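Local coordinates for protein afamin (Homo sapiens, PDB 6FAK) that carries hydrophobic molecules in body fluids, binding vitamin E and keeping lipidated Wnt proteins soluble and active, at residues 12-17 with 256-261; 22-27 with 137-142; 276-281 with 291-296; 354-359 with 374-379; 418-423 with 468-473. All blocks are in the same frame, centred on the assembly; numbering follows the deposited sequence. Where two conformers were deposited one is given.

Interaction 1 (12-17 with 256-261)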
# COMPACT_ATOMS: atom_id res chain seq x y z
N ASN A 12 14.04 -11.57 -26.38
CA ASN A 12 14.88 -10.55 -25.66
C ASN A 12 15.21 -10.95 -24.19
O ASN A 12 14.87 -12.05 -23.74
CB ASN A 12 14.26 -9.14 -25.80
CG ASN A 12 12.82 -9.03 -25.28
OD1 ASN A 12 12.30 -9.91 -24.60
ND2 ASN A 12 12.18 -7.91 -25.60
N SER A 13 15.92 -10.06 -23.49
CA SER A 13 16.33 -10.27 -22.09
C SER A 13 15.14 -10.50 -21.14
O SER A 13 15.20 -11.35 -20.25
CB SER A 13 17.12 -9.04 -21.58
OG SER A 13 17.98 -8.52 -22.58
N THR A 14 14.08 -9.72 -21.34
CA THR A 14 12.84 -9.88 -20.57
C THR A 14 12.20 -11.26 -20.77
O THR A 14 11.85 -11.90 -19.79
CB THR A 14 11.81 -8.77 -20.92
OG1 THR A 14 12.40 -7.48 -20.70
CG2 THR A 14 10.52 -8.89 -20.04
N GLN A 15 12.06 -11.70 -22.02
CA GLN A 15 11.55 -13.03 -22.35
C GLN A 15 12.43 -14.13 -21.77
O GLN A 15 11.94 -15.18 -21.33
CB GLN A 15 11.42 -13.22 -23.87
CG GLN A 15 10.73 -14.50 -24.35
CD GLN A 15 9.31 -14.67 -23.81
OE1 GLN A 15 8.64 -13.68 -23.53
NE2 GLN A 15 8.87 -15.93 -23.65
N LYS A 16 13.74 -13.88 -21.75
CA LYS A 16 14.65 -14.82 -21.14
C LYS A 16 14.46 -14.85 -19.65
O LYS A 16 14.39 -15.92 -19.09
CB LYS A 16 16.13 -14.52 -21.47
CG LYS A 16 16.71 -15.45 -22.53
CD LYS A 16 16.10 -15.24 -23.92
CE LYS A 16 15.02 -16.25 -24.29
NZ LYS A 16 15.51 -17.66 -24.30
N PHE A 17 14.41 -13.69 -19.01
CA PHE A 17 14.14 -13.63 -17.57
C PHE A 17 12.85 -14.42 -17.20
O PHE A 17 12.85 -15.19 -16.24
CB PHE A 17 14.04 -12.19 -17.08
CG PHE A 17 13.74 -12.06 -15.61
CD1 PHE A 17 14.77 -12.03 -14.68
CD2 PHE A 17 12.42 -12.00 -15.15
CE1 PHE A 17 14.50 -11.92 -13.33
CE2 PHE A 17 12.15 -11.90 -13.79
CZ PHE A 17 13.19 -11.86 -12.88
N CYS A 256 2.79 -7.90 -16.21
CA CYS A 256 3.36 -6.97 -15.25
C CYS A 256 4.87 -6.86 -15.42
O CYS A 256 5.41 -5.75 -15.51
CB CYS A 256 2.97 -7.38 -13.82
SG CYS A 256 3.47 -6.28 -12.47
N ILE A 257 5.55 -8.02 -15.44
CA ILE A 257 7.01 -8.07 -15.62
C ILE A 257 7.41 -7.42 -16.95
O ILE A 257 8.26 -6.55 -16.95
CB ILE A 257 7.59 -9.52 -15.45
CG1 ILE A 257 7.53 -9.95 -14.00
CG2 ILE A 257 9.04 -9.60 -15.91
CD1 ILE A 257 7.54 -11.45 -13.77
N ARG A 258 6.74 -7.81 -18.04
CA ARG A 258 6.96 -7.23 -19.38
C ARG A 258 6.75 -5.73 -19.42
O ARG A 258 7.56 -5.03 -19.99
CB ARG A 258 6.01 -7.84 -20.43
CG ARG A 258 6.39 -9.26 -20.84
CD ARG A 258 5.52 -9.81 -21.96
NE ARG A 258 5.85 -11.22 -22.23
CZ ARG A 258 5.05 -12.15 -22.76
NH1 ARG A 258 3.79 -11.87 -23.08
NH2 ARG A 258 5.50 -13.37 -22.94
N ASP A 259 5.64 -5.24 -18.89
CA ASP A 259 5.38 -3.80 -18.88
C ASP A 259 6.32 -3.04 -17.96
O ASP A 259 6.66 -1.91 -18.28
CB ASP A 259 3.91 -3.45 -18.54
CG ASP A 259 2.93 -3.95 -19.58
OD1 ASP A 259 3.39 -4.30 -20.66
OD2 ASP A 259 1.70 -3.99 -19.31
N THR A 260 6.70 -3.61 -16.81
CA THR A 260 7.68 -2.97 -15.94
C THR A 260 9.03 -2.83 -16.70
O THR A 260 9.62 -1.76 -16.72
CB THR A 260 7.86 -3.78 -14.64
OG1 THR A 260 6.62 -3.80 -13.91
CG2 THR A 260 8.96 -3.17 -13.73
N SER A 261 9.47 -3.90 -17.35
CA SER A 261 10.69 -3.85 -18.14
C SER A 261 10.62 -2.79 -19.27
O SER A 261 11.56 -2.03 -19.49
CB SER A 261 11.02 -5.24 -18.70
OG SER A 261 12.04 -5.14 -19.65
O HOH W 1 8.57 -11.24 -22.49
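T14 and S261 join hydroxyl to hydroxyl across two nearly antiparallel helices, their OG1 and OG atoms only 2.6 Å apart. This hydrogen bond links the first and second albumin repeats of an all-helical fold, illustrating how a helix-helix seam between repeats can mix hydrogen bonds with apolar packing. The short axes approach to 10.2 Å and run at 150° to each other, T14 facing R258 in the backbone register. T14 divides its two branches between two tasks: OG1 goes to the serine, while CG2, set opposite its own backbone N, rests against CA of R258 at 4.0 Å. Deeper in, CG2 of I257 meets CD2 of the F17 ring obliquely at 4.2 Å. L158 of helix 154-171 and the loop residues I286 and P287 also pack on that ring. Towards solvent, Q15 and R258 run side by side, amide and guanidinium planes 41° apart. NH2 of R258 reaches a lone pair of OE1 of Q15 within the carbonyl plane at 3.2 Å, through a bent hydrogen bond (142°). The start of the helix carrying Q15 is tied by an Asx motif, N12 OD1 accepting from Q15 N. A single water completes the Q15-R258 pairing: it donates to Q15 OE1 and accepts from R258 NE, each oxygen-to-partner distance being 2.7 Å.

Interaction 2 (22-27 with 137-142)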
# COMPACT_ATOMS: atom_id res chain seq x y z
N ILE A 22 10.08 -19.04 -14.71
CA ILE A 22 8.71 -19.50 -14.93
C ILE A 22 8.08 -20.24 -13.73
O ILE A 22 6.86 -20.14 -13.50
CB ILE A 22 8.65 -20.38 -16.19
CG1 ILE A 22 7.21 -20.57 -16.69
CG2 ILE A 22 9.32 -21.73 -15.95
CD1 ILE A 22 6.53 -19.29 -17.13
N GLU A 23 8.91 -20.97 -12.99
CA GLU A 23 8.48 -21.68 -11.81
C GLU A 23 8.05 -20.67 -10.73
O GLU A 23 6.93 -20.74 -10.22
CB GLU A 23 9.59 -22.65 -11.31
CG GLU A 23 9.31 -23.29 -9.95
CD GLU A 23 10.29 -24.42 -9.59
OE1 GLU A 23 11.43 -24.14 -9.17
OE2 GLU A 23 9.89 -25.61 -9.70
N TYR A 24 8.92 -19.71 -10.45
CA TYR A 24 8.65 -18.68 -9.46
C TYR A 24 7.43 -17.79 -9.80
O TYR A 24 6.61 -17.47 -8.94
CB TYR A 24 9.90 -17.81 -9.26
CG TYR A 24 11.15 -18.61 -8.91
CD1 TYR A 24 11.23 -19.33 -7.72
CD2 TYR A 24 12.25 -18.66 -9.79
CE1 TYR A 24 12.37 -20.09 -7.41
CE2 TYR A 24 13.39 -19.39 -9.48
CZ TYR A 24 13.45 -20.10 -8.28
OH TYR A 24 14.58 -20.83 -7.98
N ILE A 25 7.38 -17.38 -11.05
CA ILE A 25 6.29 -16.60 -11.63
C ILE A 25 4.94 -17.31 -11.49
O ILE A 25 3.92 -16.68 -11.13
CB ILE A 25 6.62 -16.30 -13.11
CG1 ILE A 25 7.76 -15.28 -13.19
CG2 ILE A 25 5.42 -15.83 -13.89
CD1 ILE A 25 8.29 -15.14 -14.61
N THR A 26 4.92 -18.59 -11.80
CA THR A 26 3.69 -19.36 -11.74
C THR A 26 3.13 -19.49 -10.30
O THR A 26 1.91 -19.40 -10.07
CB THR A 26 3.91 -20.77 -12.36
OG1 THR A 26 4.28 -20.63 -13.73
CG2 THR A 26 2.64 -21.57 -12.30
N ILE A 27 4.03 -19.75 -9.36
CA ILE A 27 3.72 -19.84 -7.93
C ILE A 27 3.11 -18.53 -7.45
O ILE A 27 2.06 -18.52 -6.79
CB ILE A 27 4.97 -20.22 -7.11
CG1 ILE A 27 5.28 -21.68 -7.35
CG2 ILE A 27 4.77 -19.97 -5.62
CD1 ILE A 27 6.62 -22.14 -6.75
N LEU A 137 13.19 -24.32 -0.95
CA LEU A 137 13.03 -23.36 0.13
C LEU A 137 12.49 -22.07 -0.41
O LEU A 137 11.58 -21.49 0.16
CB LEU A 137 14.36 -23.08 0.83
CG LEU A 137 14.26 -22.18 2.07
CD1 LEU A 137 13.97 -23.01 3.30
CD2 LEU A 137 15.51 -21.33 2.25
N LEU A 138 13.07 -21.59 -1.49
CA LEU A 138 12.64 -20.37 -2.11
C LEU A 138 11.23 -20.54 -2.70
O LEU A 138 10.44 -19.61 -2.64
CB LEU A 138 13.64 -19.90 -3.17
CG LEU A 138 13.65 -18.40 -3.54
CD1 LEU A 138 15.05 -17.80 -3.44
CD2 LEU A 138 13.07 -18.15 -4.93
N ASN A 139 10.93 -21.70 -3.29
CA ASN A 139 9.59 -21.99 -3.80
C ASN A 139 8.54 -21.88 -2.69
O ASN A 139 7.55 -21.21 -2.88
CB ASN A 139 9.48 -23.35 -4.47
CG ASN A 139 10.07 -23.37 -5.88
OD1 ASN A 139 10.33 -22.34 -6.48
ND2 ASN A 139 10.26 -24.58 -6.42
N HIS A 140 8.80 -22.51 -1.54
CA HIS A 140 7.85 -22.47 -0.42
C HIS A 140 7.74 -21.07 0.21
O HIS A 140 6.63 -20.60 0.52
CB HIS A 140 8.18 -23.54 0.63
CG HIS A 140 7.09 -23.77 1.63
ND1 HIS A 140 6.23 -24.85 1.56
CD2 HIS A 140 6.70 -23.05 2.71
CE1 HIS A 140 5.36 -24.77 2.55
NE2 HIS A 140 5.63 -23.70 3.27
N PHE A 141 8.87 -20.38 0.36
CA PHE A 141 8.87 -18.96 0.81
C PHE A 141 7.97 -18.04 -0.05
O PHE A 141 7.13 -17.30 0.48
CB PHE A 141 10.31 -18.39 0.77
CG PHE A 141 10.39 -16.89 0.95
CD1 PHE A 141 10.37 -16.32 2.22
CD2 PHE A 141 10.48 -16.06 -0.16
CE1 PHE A 141 10.42 -14.96 2.38
CE2 PHE A 141 10.55 -14.69 -0.01
CZ PHE A 141 10.51 -14.15 1.27
N LEU A 142 8.16 -18.11 -1.36
CA LEU A 142 7.46 -17.35 -2.32
C LEU A 142 5.94 -17.66 -2.34
O LEU A 142 5.13 -16.75 -2.40
CB LEU A 142 8.08 -17.57 -3.69
CG LEU A 142 8.14 -16.50 -4.74
CD1 LEU A 142 8.40 -15.12 -4.18
CD2 LEU A 142 9.23 -16.88 -5.77
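Y24 lies abreast of N139 and I27 of L142 where helices 22-33 and 134-148 run almost parallel, their short axes 23° apart and 9.8 Å distant at closest approach. N139 is the wedge between them. Its amide crosses the E23 carboxylate at about a right angle, and ND2 donates to E23 OE1 at 3.0 Å from above the carboxylate plane, while that oxygen lies within the plane of the amide. The glutamate reaches this far because its chain is extended, with CG anti to the backbone N (chi1 171°). OD1 of N139 rests against CE1 of the Y24 ring at 3.2 Å and against CD1 of I27 at 3.7 Å, so the buried amide is held by one hydrogen bond through its nitrogen, while its oxygen lies against ring and methyl carbons. L142 extends the apolar part, CD2 meeting CB of Y24 at 3.7 Å, and L138 brings its CD2 obliquely to the same ring. A161 and L158 of helix 154-171 line one side of this layer, while F39 and V46 of helix 39-58 touch N139 and E23. The pair joins two near-parallel helices of the helical bundle of the first albumin domain.

Interaction 3 (276-281 with 291-296)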
# COMPACT_ATOMS: atom_id res chain seq x y z
N SER A 276 19.62 12.39 -14.34
CA SER A 276 21.04 12.39 -14.05
C SER A 276 21.42 11.35 -12.98
O SER A 276 22.57 10.92 -12.96
CB SER A 276 21.42 13.79 -13.57
OG SER A 276 22.82 13.98 -13.58
N LYS A 277 20.46 10.95 -12.13
CA LYS A 277 20.73 10.17 -10.91
C LYS A 277 20.28 8.69 -10.99
O LYS A 277 19.72 8.17 -10.02
CB LYS A 277 20.03 10.82 -9.71
CG LYS A 277 20.43 12.26 -9.42
CD LYS A 277 20.03 12.62 -7.99
CE LYS A 277 20.26 14.08 -7.66
NZ LYS A 277 21.67 14.49 -7.86
N ILE A 278 20.51 8.03 -12.12
CA ILE A 278 20.05 6.63 -12.33
C ILE A 278 21.02 5.76 -13.16
O ILE A 278 20.59 4.85 -13.87
CB ILE A 278 18.63 6.61 -12.98
CG1 ILE A 278 18.61 7.45 -14.27
CG2 ILE A 278 17.56 7.10 -12.00
CD1 ILE A 278 17.56 7.03 -15.27
N LYS A 279 22.32 6.02 -13.05
CA LYS A 279 23.31 5.32 -13.89
C LYS A 279 23.60 3.91 -13.41
O LYS A 279 23.65 2.98 -14.22
CB LYS A 279 24.62 6.11 -13.95
CG LYS A 279 25.53 5.70 -15.11
CD LYS A 279 24.94 6.02 -16.48
CE LYS A 279 24.64 7.51 -16.63
NZ LYS A 279 24.53 7.92 -18.06
N GLU A 280 23.81 3.76 -12.10
CA GLU A 280 24.04 2.45 -11.49
C GLU A 280 22.78 1.58 -11.56
O GLU A 280 22.88 0.35 -11.51
CB GLU A 280 24.51 2.57 -10.02
CG GLU A 280 25.25 1.34 -9.50
CD GLU A 280 25.00 1.06 -8.02
OE1 GLU A 280 24.68 -0.10 -7.67
OE2 GLU A 280 25.12 2.00 -7.20
N CYS A 281 21.61 2.22 -11.67
CA CYS A 281 20.37 1.51 -11.92
C CYS A 281 20.32 0.96 -13.36
O CYS A 281 20.08 -0.22 -13.54
CB CYS A 281 19.14 2.38 -11.65
SG CYS A 281 18.87 3.00 -9.96
N GLN A 291 13.50 -1.73 -9.52
CA GLN A 291 13.27 -1.45 -8.09
C GLN A 291 14.32 -0.40 -7.59
O GLN A 291 14.04 0.37 -6.66
CB GLN A 291 13.31 -2.74 -7.22
CG GLN A 291 12.15 -3.75 -7.33
CD GLN A 291 10.72 -3.19 -7.39
OE1 GLN A 291 9.98 -3.20 -6.40
NE2 GLN A 291 10.31 -2.76 -8.58
N CYS A 292 15.50 -0.40 -8.22
CA CYS A 292 16.50 0.67 -8.10
C CYS A 292 15.97 2.03 -8.57
O CYS A 292 15.90 2.97 -7.77
CB CYS A 292 17.75 0.31 -8.91
SG CYS A 292 19.17 1.42 -8.70
N ILE A 293 15.58 2.12 -9.85
CA ILE A 293 15.08 3.37 -10.45
C ILE A 293 13.98 3.93 -9.58
O ILE A 293 13.98 5.14 -9.33
CB ILE A 293 14.61 3.20 -11.93
CG1 ILE A 293 15.82 3.16 -12.87
CG2 ILE A 293 13.69 4.34 -12.39
CD1 ILE A 293 15.53 2.57 -14.24
N ILE A 294 13.09 3.07 -9.09
CA ILE A 294 12.00 3.51 -8.20
C ILE A 294 12.53 4.11 -6.87
O ILE A 294 11.96 5.06 -6.35
CB ILE A 294 10.95 2.39 -7.94
CG1 ILE A 294 10.21 2.05 -9.25
CG2 ILE A 294 9.89 2.84 -6.93
CD1 ILE A 294 9.29 0.84 -9.17
N ASN A 295 13.62 3.54 -6.35
CA ASN A 295 14.26 4.04 -5.13
C ASN A 295 15.27 5.17 -5.33
O ASN A 295 15.68 5.78 -4.34
CB ASN A 295 14.94 2.87 -4.38
CG ASN A 295 13.95 2.04 -3.59
OD1 ASN A 295 13.77 2.25 -2.38
ND2 ASN A 295 13.27 1.12 -4.26
N SER A 296 15.70 5.47 -6.56
CA SER A 296 16.65 6.56 -6.76
C SER A 296 15.99 7.86 -6.30
O SER A 296 14.76 8.00 -6.32
CB SER A 296 17.12 6.64 -8.21
OG SER A 296 16.08 7.01 -9.09
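C281 and C292 are covalently joined, SG to SG at 2.0 Å, in one half of the paired disulfides that mark albumin domains: C282, the next residue, bonds to C268. A chi3 of -72° makes the bridge left-handed. Round this covalent centre lies a small, mostly apolar shell. CB of C281 packs on CG1 of I293 at 3.6 Å, and I278 turns its CG2 towards both I293 and S296, coming within 3.3 Å of S296 OG. The carbonyl O of K277 lies 3.5 Å from CB of the same serine, so the loop 276-281 lies against the end of helix 288-295. Further out, I267, M264 and C268 of helix 253-268 back the isoleucines, and K225 NZ gathers the carbonyl oxygens of I293 and S296. Both segments belong to the region that forms the pocket for hydrophobic ligands, and a tetraethylene glycol molecule, probably from the crystallisation liquor, lies about 5 Å from the I293 side chain. The helix end itself is fixed by S296, whose OG lies between its backbone N and carbonyl carbon (chi1 67°) and donates to I293 O at 2.8 Å, on the same face of that carbonyl as S296 N.

Interaction 4 (354-359 with 374-379)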
# COMPACT_ATOMS: atom_id res chain seq x y z
N GLN A 354 -7.18 20.08 -8.87
CA GLN A 354 -8.63 20.20 -8.80
C GLN A 354 -9.12 21.61 -8.54
O GLN A 354 -10.13 22.07 -9.12
CB GLN A 354 -9.17 19.28 -7.69
CG GLN A 354 -10.69 19.24 -7.60
CD GLN A 354 -11.29 18.65 -8.87
OE1 GLN A 354 -10.90 17.55 -9.29
NE2 GLN A 354 -12.19 19.40 -9.52
N ILE A 355 -8.46 22.27 -7.60
CA ILE A 355 -8.76 23.68 -7.32
C ILE A 355 -8.58 24.55 -8.56
O ILE A 355 -9.40 25.42 -8.80
CB ILE A 355 -7.94 24.18 -6.16
CG1 ILE A 355 -8.54 23.57 -4.89
CG2 ILE A 355 -7.96 25.71 -6.04
CD1 ILE A 355 -7.60 23.66 -3.73
N TYR A 356 -7.50 24.32 -9.30
CA TYR A 356 -7.26 25.07 -10.55
C TYR A 356 -8.40 24.79 -11.54
O TYR A 356 -8.93 25.73 -12.17
CB TYR A 356 -5.87 24.72 -11.12
CG TYR A 356 -5.46 25.54 -12.32
CD1 TYR A 356 -5.48 26.93 -12.26
CD2 TYR A 356 -5.09 24.94 -13.50
CE1 TYR A 356 -5.10 27.72 -13.33
CE2 TYR A 356 -4.69 25.72 -14.60
CZ TYR A 356 -4.74 27.12 -14.50
OH TYR A 356 -4.41 27.93 -15.61
N LYS A 357 -8.76 23.53 -11.72
CA LYS A 357 -9.87 23.17 -12.58
C LYS A 357 -11.23 23.81 -12.19
O LYS A 357 -11.91 24.39 -13.05
CB LYS A 357 -10.00 21.65 -12.61
CG LYS A 357 -11.16 21.11 -13.41
CD LYS A 357 -11.07 19.57 -13.40
CE LYS A 357 -12.18 18.95 -14.25
NZ LYS A 357 -12.14 17.46 -14.15
N ASP A 358 -11.57 23.77 -10.90
CA ASP A 358 -12.77 24.46 -10.37
C ASP A 358 -12.70 25.98 -10.53
O ASP A 358 -13.69 26.62 -10.91
CB ASP A 358 -13.02 24.10 -8.89
CG ASP A 358 -13.22 22.61 -8.68
OD1 ASP A 358 -13.50 21.89 -9.69
OD2 ASP A 358 -13.03 22.14 -7.52
N LEU A 359 -11.54 26.57 -10.25
CA LEU A 359 -11.34 28.00 -10.43
C LEU A 359 -11.67 28.44 -11.87
O LEU A 359 -12.38 29.47 -12.10
CB LEU A 359 -9.86 28.36 -10.13
CG LEU A 359 -9.46 29.79 -10.57
CD1 LEU A 359 -9.86 30.72 -9.44
CD2 LEU A 359 -7.99 29.89 -10.85
N ARG A 374 -6.03 35.30 -12.62
CA ARG A 374 -4.81 35.96 -12.17
C ARG A 374 -4.41 35.60 -10.74
O ARG A 374 -3.23 35.49 -10.46
CB ARG A 374 -5.02 37.47 -12.34
CG ARG A 374 -4.09 38.41 -11.57
CD ARG A 374 -4.51 39.85 -11.75
NE ARG A 374 -3.73 40.52 -12.77
CZ ARG A 374 -4.09 41.61 -13.44
NH1 ARG A 374 -5.27 42.18 -13.23
NH2 ARG A 374 -3.26 42.14 -14.34
N TYR A 375 -5.40 35.40 -9.87
CA TYR A 375 -5.21 35.09 -8.45
C TYR A 375 -5.22 33.60 -8.09
O TYR A 375 -5.40 33.24 -6.92
CB TYR A 375 -6.30 35.81 -7.66
CG TYR A 375 -6.22 37.29 -7.89
CD1 TYR A 375 -5.18 38.02 -7.36
CD2 TYR A 375 -7.12 37.94 -8.75
CE1 TYR A 375 -5.05 39.36 -7.61
CE2 TYR A 375 -7.02 39.29 -8.98
CZ TYR A 375 -5.98 39.99 -8.42
OH TYR A 375 -5.86 41.33 -8.65
N ALA A 376 -5.01 32.72 -9.05
CA ALA A 376 -4.98 31.30 -8.76
C ALA A 376 -3.98 30.91 -7.69
O ALA A 376 -4.28 30.09 -6.81
CB ALA A 376 -4.68 30.51 -10.02
N GLU A 377 -2.80 31.51 -7.70
CA GLU A 377 -1.75 31.11 -6.73
C GLU A 377 -2.16 31.42 -5.28
O GLU A 377 -1.74 30.72 -4.37
CB GLU A 377 -0.41 31.75 -7.08
CG GLU A 377 0.17 31.19 -8.37
CD GLU A 377 1.30 32.04 -8.93
OE1 GLU A 377 1.06 33.24 -9.23
OE2 GLU A 377 2.44 31.53 -9.08
N ASP A 378 -3.02 32.43 -5.08
CA ASP A 378 -3.58 32.71 -3.75
C ASP A 378 -4.51 31.61 -3.29
O ASP A 378 -4.55 31.30 -2.09
CB ASP A 378 -4.33 34.06 -3.72
CG ASP A 378 -3.42 35.25 -4.01
OD1 ASP A 378 -2.23 35.22 -3.68
OD2 ASP A 378 -3.89 36.25 -4.56
N LYS A 379 -5.30 31.02 -4.21
CA LYS A 379 -6.06 29.85 -3.83
C LYS A 379 -5.15 28.67 -3.46
O LYS A 379 -5.40 28.00 -2.47
CB LYS A 379 -7.04 29.40 -4.91
CG LYS A 379 -8.09 30.43 -5.16
CD LYS A 379 -9.41 29.83 -5.64
CE LYS A 379 -10.35 30.93 -6.05
NZ LYS A 379 -11.17 31.50 -4.94
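L359 straddles the contact like a fork, one methyl on each of two residues of the facing helix. Its CG is anti to the backbone N (chi1 168°), which carries both prongs across: CD2 bears on CB of A376 at 3.5 Å, and CD1 on CE of K379 at 3.4 Å, both closer than ordinary carbon packing. The lysine crosses the leucine at a slant, laying its aliphatic stem over the apolar group before its last torsion bends the ammonium end aside; a hexaethylene glycol, probably from the crystallisation liquor, lies about 3 Å from the lysine side chain. One turn earlier, I355 meets the base of the same lysine, CG2 to CB at 4.0 Å, so K379 roofs two apolar residues one turn apart. Y356 approaches from the inner side. Its CD1 stands 4.3 Å from CB of A376, the methyl lying obliquely to the ring; the hydroxyl is hydrogen-bonded to F312 O, and the ring is stacked with F333, which would limit its rotation. A376 lies nearest Y356 in the backbone, their CA atoms 6.9 Å apart, with just a methyl group to fit between. The contact packs helix 346-363 against the start of the long helix 376-417, by way of the short helix 369-373 and the disulfide C363-C372, in the all-helical albumin fold.

Interaction 5 (418-423 with 468-473)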
# COMPACT_ATOMS: atom_id res chain seq x y z
N ALA A 418 -14.92 4.26 12.65
CA ALA A 418 -15.06 3.01 11.86
C ALA A 418 -15.12 1.77 12.75
O ALA A 418 -14.31 0.86 12.58
CB ALA A 418 -13.94 2.90 10.82
N PRO A 419 -16.03 1.77 13.73
CA PRO A 419 -16.06 0.69 14.72
C PRO A 419 -16.47 -0.66 14.13
O PRO A 419 -16.22 -1.67 14.79
CB PRO A 419 -17.08 1.17 15.76
CG PRO A 419 -18.01 2.04 14.97
CD PRO A 419 -17.10 2.75 14.00
N GLN A 420 -17.03 -0.68 12.90
CA GLN A 420 -17.44 -1.89 12.26
C GLN A 420 -16.25 -2.71 11.74
O GLN A 420 -16.39 -3.91 11.47
CB GLN A 420 -18.40 -1.59 11.08
CG GLN A 420 -19.73 -0.92 11.48
CD GLN A 420 -19.64 0.58 11.68
OE1 GLN A 420 -18.62 1.23 11.35
NE2 GLN A 420 -20.74 1.16 12.12
N LEU A 421 -15.07 -2.10 11.61
CA LEU A 421 -13.85 -2.86 11.23
C LEU A 421 -13.41 -3.81 12.33
O LEU A 421 -13.67 -3.60 13.49
CB LEU A 421 -12.70 -1.91 10.91
CG LEU A 421 -12.99 -1.00 9.72
CD1 LEU A 421 -11.88 -0.01 9.52
CD2 LEU A 421 -13.25 -1.78 8.44
N SER A 422 -12.82 -4.93 11.94
CA SER A 422 -12.22 -5.83 12.91
C SER A 422 -11.11 -5.08 13.71
O SER A 422 -10.43 -4.16 13.23
CB SER A 422 -11.60 -7.06 12.25
OG SER A 422 -10.48 -6.70 11.49
N THR A 423 -10.98 -5.51 14.96
CA THR A 423 -9.92 -5.05 15.78
C THR A 423 -8.55 -5.22 15.14
O THR A 423 -7.72 -4.29 15.24
CB THR A 423 -10.00 -5.73 17.18
OG1 THR A 423 -11.19 -5.24 17.79
CG2 THR A 423 -8.81 -5.39 18.01
N ARG A 468 -15.96 -1.20 -0.34
CA ARG A 468 -16.34 -1.75 0.96
C ARG A 468 -17.54 -0.97 1.49
O ARG A 468 -17.77 0.17 1.07
CB ARG A 468 -15.21 -1.65 1.93
CG ARG A 468 -13.96 -2.33 1.43
CD ARG A 468 -12.89 -2.17 2.47
NE ARG A 468 -13.14 -3.03 3.63
CZ ARG A 468 -12.33 -3.09 4.68
NH1 ARG A 468 -11.28 -2.27 4.79
NH2 ARG A 468 -12.58 -3.94 5.64
N THR A 469 -18.33 -1.59 2.34
CA THR A 469 -19.46 -0.93 2.93
C THR A 469 -19.20 -1.00 4.45
O THR A 469 -19.55 -1.99 5.11
CB THR A 469 -20.83 -1.60 2.53
OG1 THR A 469 -20.75 -3.00 2.77
CG2 THR A 469 -21.15 -1.39 1.06
N ILE A 470 -18.58 0.06 4.98
CA ILE A 470 -18.25 0.14 6.38
C ILE A 470 -19.33 0.83 7.18
O ILE A 470 -20.00 0.21 8.01
CB ILE A 470 -16.87 0.73 6.52
CG1 ILE A 470 -15.84 -0.20 5.78
CG2 ILE A 470 -16.53 0.95 8.02
CD1 ILE A 470 -14.53 0.48 5.53
N ASN A 471 -19.52 2.12 6.92
CA ASN A 471 -20.66 2.86 7.39
C ASN A 471 -20.82 4.03 6.44
O ASN A 471 -19.87 4.33 5.67
CB ASN A 471 -20.53 3.26 8.89
CG ASN A 471 -19.35 4.19 9.16
OD1 ASN A 471 -19.21 5.24 8.53
ND2 ASN A 471 -18.51 3.81 10.16
N PRO A 472 -22.00 4.71 6.46
CA PRO A 472 -22.24 5.65 5.39
C PRO A 472 -21.24 6.80 5.33
O PRO A 472 -20.83 7.17 4.23
CB PRO A 472 -23.70 6.13 5.63
CG PRO A 472 -24.33 5.08 6.49
CD PRO A 472 -23.22 4.46 7.29
N ALA A 473 -20.79 7.31 6.47
CA ALA A 473 -19.85 8.45 6.49
C ALA A 473 -18.45 8.05 5.96
O ALA A 473 -17.87 8.73 5.12
CB ALA A 473 -19.74 9.03 7.92
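Q420 and N471 make the polar part of the contact, their side chains crossing at about a right angle with amide planes 68° apart. ND2 of N471 donates to OE1 of Q420 at 2.8 Å in a nearly straight bond (168°), arriving tilted from the carbonyl plane of Q420. Three of the four amide ends have a further partner: N471 ND2 also gives to I417 O, Q420 NE2 is hydrogen-bonded to D495 OD2, and N471 OD1, its CG tucked between backbone N and carbonyl carbon (chi1 62°), caps V474 N at the start of helix 472-479. Among the apolar contacts, CG2 of I470 faces CB of A418 at 4.3 Å, and its CD1 packs on CD2 of L421 at 3.9 Å. The same leucine methyl stands 3.6 Å from NH2 of R468, an oblique approach to a guanidinium whose charge is paired with E425. The backbone adds a type I turn from A418 to L421. Thus the turn joining helices 376-417 and 423-440 is moored to the residues leading into helix 472-479, with L461 of helix 446-462 touching both aliphatic side chains and K535 of helix 521-536 hydrogen-bonded to L421 O.

Interactions 1 and 2 form one continuous region: their centres are 17 Å apart, and I257 CD1 of the first packs on I25 CD1 of the second at 3.9 Å, so the seam between repeats runs straight into the packing of the first domain. Interaction 3 follows along the chain, about 18 Å from interaction 1 between centres, and its two segments, together with 256-261, belong to the pocket region for hydrophobic ligands. Interactions 4 and 5 are separate, 35 Å apart between centres, yet helix 376-417 spans the distance, beginning in interaction 4 and ending just before interaction 5. Interactions 1 and 5, 40 Å apart between centres, lie on opposite sides of the molecule's centre.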